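PDB 4XKY: dihydrodipicolinate synthase from Bacteroides thetaiotaomicron, which probably acts as a Schiff-base-forming lyase of the DapA family, possibly on N-acetylneuraminate. Local coordinates for residues 133-138 with 158-163; 1-6 with 183-188. All coordinates share one frame; numbering follows the deposited sequence.

Both contacts lie in the TIM barrel of this DapA-family chain, and their centres are about 11 Å apart. Interaction 1 pairs neighbouring barrel strands, while interaction 2 sets the N-terminal loop against the start of strand 187-190, the next strand in the sheet. Probable hydrogen bonds join the two: Phe-163 N to Ser-187 O, 2.8 Å, and Ser-187 N to Ile-161 O, 3.1 Å. Packing adds Met-1 CE against Ile-161 CD1 at 3.4 Å. Lys-164, predicted to form the Schiff base, has its side chain about 5 Å from that of Phe-134 and about 8 Å from that of Ser-187.

Interaction 1 of 2, residues 133-138 with 158-163; sequences LFLYNM and PGVIGF. With NA (sodium ion), chain F.
With chi1 at 61°, Ile-161 holds CG1 between its backbone N and carbonyl carbon, while chi1 of -70° sets Phe-134 CG beside its own N, anti to the carbonyl carbon; the two side chains meet on one face of a pair of adjacent parallel strands of the TIM barrel. These strands, 133-137 and 160-163, belong to a beta-alpha-beta unit crossing over through helix 148-154. Ile-161 CG1 sits over one face of the Phe-134 ring, offset toward the rim and 4.1 Å from its centroid, a CH-pi contact; CD1 reaches the ring at CE2, 3.5 Å away. Gly-162 CA approaches the same ring obliquely near CD1. Backbone hydrogen bonds alternate donors: Leu-133 N to Gly-159 O (2.8 Å), Ile-161 N to Leu-133 O, nearly straight (171° at the hydrogen), and Leu-135 N to Gly-162 O. On the other sheet face, Leu-135 crosses Val-160 at about a right angle, and helix 148-154 covers both through Ile-154. Asn-137 CB lies 3.6 Å from Phe-163 CE1, while its ND2 hydrogen-bonds to Asp-165 OD1. At the strand entry a sodium ion, also held by Ala-155 O and Asn-157 O, is bound by Val-160 O at 2.2 Å.

Interaction 2 of 2, residues 1-6 with 183-188; sequences MNIPLS and NPDFSM
The loop leading into strand 7-8 of the TIM barrel lies here against the type I beta turn Asn-183 to Phe-186, which leads into strand 187-190. One hydrogen bond crosses the contact: the hydroxyl OG of Ser-187 donates to Leu-5 O over 2.7 Å. A chi1 of -177° sets OG anti to the serine's backbone N and carries it to this carbonyl, where it is tilted 19° from the carbonyl plane. This bond ties a loop without regular structure to the first residue of a strand, and Ser-187 is buried. Pro-4, preceded by a cis peptide bond, turns its ring toward the turn: CB lies 3.6 Å from Asp-185 O and CG 3.7 Å from Pro-184 O, so these are van der Waals contacts with backbone oxygens. Ile-3 presents its CG2 branch to Asp-185, 3.9 Å from CB, the two exposed side chains crossing at about a right angle. Deeper in, Leu-5 and Ser-187 both touch Phe-134 from strand 133-137, two places along the sheet from 187-190. Within the loop, Ser-6 OG donates to Pro-4 O at 2.8 Å, approaching from above the carbonyl plane, 52° out of it.

Interaction 1 of 2, residues 133-138 with 158-163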
loop_
_atom_site.group_PDB
_atom_site.type_symbol
_atom_site.label_atom_id
_atom_site.label_comp_id
_atom_site.label_asym_id
_atom_site.label_seq_id
_atom_site.Cartn_x
_atom_site.Cartn_y
_atom_site.Cartn_z
ATOM N N LEU D 133 14.145 17.830 -21.769
ATOM C CA LEU D 133 13.365 17.259 -20.667
ATOM C C LEU D 133 14.152 16.292 -19.807
ATOM O O LEU D 133 14.910 15.455 -20.335
ATOM C CB LEU D 133 12.164 16.535 -21.236
ATOM C CG LEU D 133 11.398 15.651 -20.263
ATOM C CD1 LEU D 133 10.580 16.527 -19.353
ATOM C CD2 LEU D 133 10.501 14.710 -21.023
ATOM N N PHE D 134 13.963 16.402 -18.493
ATOM C CA PHE D 134 14.399 15.392 -17.563
ATOM C C PHE D 134 13.146 14.620 -17.126
ATOM O O PHE D 134 12.101 15.225 -16.798
ATOM C CB PHE D 134 15.069 15.994 -16.321
ATOM C CG PHE D 134 16.414 16.625 -16.565
ATOM C CD1 PHE D 134 17.565 16.011 -16.113
ATOM C CD2 PHE D 134 16.516 17.854 -17.151
ATOM C CE1 PHE D 134 18.797 16.587 -16.313
ATOM C CE2 PHE D 134 17.748 18.445 -17.355
ATOM C CZ PHE D 134 18.892 17.799 -16.937
ATOM N N LEU D 135 13.273 13.292 -17.135
ATOM C CA LEU D 135 12.281 12.388 -16.618
ATOM C C LEU D 135 12.420 12.262 -15.116
ATOM O O LEU D 135 13.524 12.188 -14.579
ATOM C CB LEU D 135 12.472 11.010 -17.224
ATOM C CG LEU D 135 12.452 10.925 -18.735
ATOM C CD1 LEU D 135 12.835 9.517 -19.128
ATOM C CD2 LEU D 135 11.070 11.289 -19.246
ATOM N N TYR D 136 11.286 12.184 -14.451
ATOM C CA TYR D 136 11.221 12.267 -13.007
ATOM C C TYR D 136 10.457 11.034 -12.576
ATOM O O TYR D 136 9.306 10.802 -12.998
ATOM C CB TYR D 136 10.481 13.553 -12.613
ATOM C CG TYR D 136 10.468 13.953 -11.153
ATOM C CD1 TYR D 136 10.005 15.222 -10.781
ATOM C CD2 TYR D 136 10.916 13.103 -10.146
ATOM C CE1 TYR D 136 9.987 15.627 -9.452
ATOM C CE2 TYR D 136 10.903 13.497 -8.813
ATOM C CZ TYR D 136 10.435 14.752 -8.470
ATOM O OH TYR D 136 10.426 15.125 -7.147
ATOM N N ASN D 137 11.141 10.243 -11.763
ATOM C CA ASN D 137 10.621 9.038 -11.156
ATOM C C ASN D 137 10.294 9.365 -9.724
ATOM O O ASN D 137 11.201 9.569 -8.891
ATOM C CB ASN D 137 11.690 7.954 -11.151
ATOM C CG ASN D 137 11.142 6.603 -10.731
ATOM O OD1 ASN D 137 10.312 5.996 -11.440
ATOM N ND2 ASN D 137 11.595 6.121 -9.566
ATOM N N MET D 138 8.998 9.402 -9.452
ATOM C CA MET D 138 8.458 9.751 -8.155
ATOM C C MET D 138 7.337 8.755 -7.855
ATOM O O MET D 138 6.163 9.076 -8.052
ATOM C CB MET D 138 7.909 11.159 -8.260
ATOM C CG MET D 138 7.228 11.702 -7.024
ATOM S SD MET D 138 6.522 13.302 -7.463
ATOM C CE MET D 138 5.289 12.852 -8.699
ATOM N N PRO D 158 16.243 12.851 -28.777
ATOM C CA PRO D 158 17.231 13.876 -28.439
ATOM C C PRO D 158 16.680 14.943 -27.490
ATOM O O PRO D 158 17.452 15.640 -26.872
ATOM C CB PRO D 158 17.621 14.496 -29.788
ATOM C CG PRO D 158 16.738 13.890 -30.827
ATOM C CD PRO D 158 15.842 12.859 -30.197
ATOM N N GLY D 159 15.365 15.074 -27.376
ATOM C CA GLY D 159 14.780 16.016 -26.412
ATOM C C GLY D 159 14.739 15.531 -24.954
ATOM O O GLY D 159 14.251 16.249 -24.075
ATOM N N VAL D 160 15.238 14.319 -24.694
ATOM C CA VAL D 160 15.298 13.758 -23.335
ATOM C C VAL D 160 16.741 13.669 -22.918
ATOM O O VAL D 160 17.551 13.037 -23.596
ATOM C CB VAL D 160 14.608 12.404 -23.303
ATOM C CG1 VAL D 160 14.584 11.812 -21.903
ATOM C CG2 VAL D 160 13.182 12.599 -23.747
ATOM N N ILE D 161 17.106 14.367 -21.849
ATOM C CA ILE D 161 18.521 14.565 -21.563
ATOM C C ILE D 161 18.958 14.057 -20.208
ATOM O O ILE D 161 20.154 14.108 -19.883
ATOM C CB ILE D 161 18.969 16.036 -21.719
ATOM C CG1 ILE D 161 18.230 16.972 -20.773
ATOM C CG2 ILE D 161 18.840 16.484 -23.178
ATOM C CD1 ILE D 161 18.882 18.356 -20.697
ATOM N N GLY D 162 18.005 13.608 -19.401
ATOM C CA GLY D 162 18.337 13.045 -18.109
ATOM C C GLY D 162 17.167 12.485 -17.326
ATOM O O GLY D 162 16.032 12.422 -17.813
ATOM N N PHE D 163 17.481 12.115 -16.089
ATOM C CA PHE D 163 16.626 11.333 -15.217
ATOM C C PHE D 163 16.954 11.724 -13.778
ATOM O O PHE D 163 18.121 11.761 -13.387
ATOM C CB PHE D 163 16.897 9.843 -15.441
ATOM C CG PHE D 163 16.159 8.907 -14.493
ATOM C CD1 PHE D 163 14.811 8.677 -14.624
ATOM C CD2 PHE D 163 16.830 8.234 -13.511
ATOM C CE1 PHE D 163 14.149 7.815 -13.777
ATOM C CE2 PHE D 163 16.178 7.364 -12.663
ATOM C CZ PHE D 163 14.837 7.148 -12.790
HETATM NA NA NA F . 18.421 11.735 -25.216
HETATM O O HOH W 1 20.482 11.527 -24.232
HETATM O O HOH W 2 19.407 11.165 -27.890
#

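Interaction 2 of 2, residues 1-6 with 183-188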
loop_
_atom_site.group_PDB
_atom_site.type_symbol
_atom_site.label_atom_id
_atom_site.label_comp_id
_atom_site.label_asym_id
_atom_site.label_seq_id
_atom_site.Cartn_x
_atom_site.Cartn_y
_atom_site.Cartn_z
ATOM N N MET D 1 24.312 25.654 -20.244
ATOM C CA MET D 1 23.646 24.365 -19.898
ATOM C C MET D 1 24.542 23.177 -20.254
ATOM O O MET D 1 24.493 22.671 -21.370
ATOM C CB MET D 1 22.295 24.276 -20.619
ATOM C CG MET D 1 21.557 22.955 -20.478
ATOM S SD MET D 1 21.155 22.521 -18.786
ATOM C CE MET D 1 20.380 20.948 -19.103
ATOM N N ASN D 2 25.353 22.748 -19.285
ATOM C CA ASN D 2 26.314 21.640 -19.462
ATOM C C ASN D 2 25.651 20.292 -19.618
ATOM O O ASN D 2 24.680 19.961 -18.931
ATOM C CB ASN D 2 27.263 21.515 -18.267
ATOM C CG ASN D 2 28.229 22.680 -18.153
ATOM O OD1 ASN D 2 28.757 23.172 -19.151
ATOM N ND2 ASN D 2 28.473 23.121 -16.926
ATOM N N ILE D 3 26.229 19.508 -20.502
ATOM C CA ILE D 3 25.783 18.183 -20.776
ATOM C C ILE D 3 26.946 17.279 -20.413
ATOM O O ILE D 3 27.995 17.359 -21.037
ATOM C CB ILE D 3 25.496 18.049 -22.277
ATOM C CG1 ILE D 3 24.411 19.051 -22.712
ATOM C CG2 ILE D 3 25.134 16.617 -22.637
ATOM C CD1 ILE D 3 23.024 18.837 -22.121
ATOM N N PRO D 4 26.778 16.400 -19.423
ATOM C CA PRO D 4 25.643 16.127 -18.554
ATOM C C PRO D 4 25.573 17.110 -17.395
ATOM O O PRO D 4 26.606 17.475 -16.825
ATOM C CB PRO D 4 25.928 14.724 -18.039
ATOM C CG PRO D 4 27.417 14.579 -18.126
ATOM C CD PRO D 4 27.921 15.512 -19.160
ATOM N N LEU D 5 24.365 17.544 -17.045
ATOM C CA LEU D 5 24.225 18.443 -15.931
ATOM C C LEU D 5 24.673 17.661 -14.728
ATOM O O LEU D 5 24.305 16.495 -14.580
ATOM C CB LEU D 5 22.799 18.920 -15.772
ATOM C CG LEU D 5 22.504 19.767 -14.542
ATOM C CD1 LEU D 5 23.201 21.115 -14.553
ATOM C CD2 LEU D 5 20.998 19.946 -14.474
ATOM N N SER D 6 25.510 18.294 -13.907
ATOM C CA SER D 6 26.168 17.649 -12.766
ATOM C C SER D 6 26.232 18.560 -11.529
ATOM O O SER D 6 26.009 19.771 -11.615
ATOM C CB SER D 6 27.603 17.305 -13.175
ATOM O OG SER D 6 27.562 16.559 -14.362
ATOM N N ASN D 183 25.621 5.580 -22.325
ATOM C CA ASN D 183 25.195 6.948 -22.676
ATOM C C ASN D 183 25.674 7.904 -21.617
ATOM O O ASN D 183 24.893 8.361 -20.789
ATOM C CB ASN D 183 23.676 7.062 -22.771
ATOM C CG ASN D 183 23.094 6.160 -23.825
ATOM O OD1 ASN D 183 22.733 6.618 -24.900
ATOM N ND2 ASN D 183 23.033 4.864 -23.543
ATOM N N PRO D 184 26.969 8.192 -21.610
ATOM C CA PRO D 184 27.500 9.008 -20.517
ATOM C C PRO D 184 27.032 10.491 -20.505
ATOM O O PRO D 184 27.203 11.177 -19.485
ATOM C CB PRO D 184 29.016 8.873 -20.702
ATOM C CG PRO D 184 29.184 8.661 -22.169
ATOM C CD PRO D 184 28.000 7.840 -22.599
ATOM N N ASP D 185 26.435 10.965 -21.600
ATOM C CA ASP D 185 25.875 12.329 -21.660
ATOM C C ASP D 185 24.487 12.483 -21.005
ATOM O O ASP D 185 23.980 13.594 -20.841
ATOM C CB ASP D 185 25.739 12.790 -23.106
ATOM C CG ASP D 185 27.090 13.080 -23.793
ATOM O OD1 ASP D 185 28.159 13.206 -23.128
ATOM O OD2 ASP D 185 27.041 13.208 -25.037
ATOM N N PHE D 186 23.858 11.363 -20.689
ATOM C CA PHE D 186 22.544 11.370 -20.079
ATOM C C PHE D 186 22.705 11.565 -18.578
ATOM O O PHE D 186 23.309 10.732 -17.892
ATOM C CB PHE D 186 21.843 10.058 -20.420
ATOM C CG PHE D 186 20.425 9.948 -19.922
ATOM C CD1 PHE D 186 19.370 10.487 -20.648
ATOM C CD2 PHE D 186 20.135 9.213 -18.789
ATOM C CE1 PHE D 186 18.056 10.322 -20.225
ATOM C CE2 PHE D 186 18.829 9.061 -18.355
ATOM C CZ PHE D 186 17.787 9.626 -19.070
ATOM N N SER D 187 22.165 12.673 -18.074
ATOM C CA SER D 187 22.320 13.041 -16.675
ATOM C C SER D 187 21.461 12.188 -15.737
ATOM O O SER D 187 20.260 12.115 -15.898
ATOM C CB SER D 187 22.028 14.535 -16.515
ATOM O OG SER D 187 22.237 14.915 -15.179
ATOM N N MET D 188 22.111 11.527 -14.780
ATOM C CA MET D 188 21.521 10.683 -13.783
ATOM C C MET D 188 21.634 11.389 -12.415
ATOM O O MET D 188 22.717 11.460 -11.810
ATOM C CB MET D 188 22.239 9.334 -13.743
ATOM C CG MET D 188 22.077 8.474 -15.002
ATOM S SD MET D 188 20.383 7.855 -15.121
ATOM C CE MET D 188 20.384 6.641 -13.793
#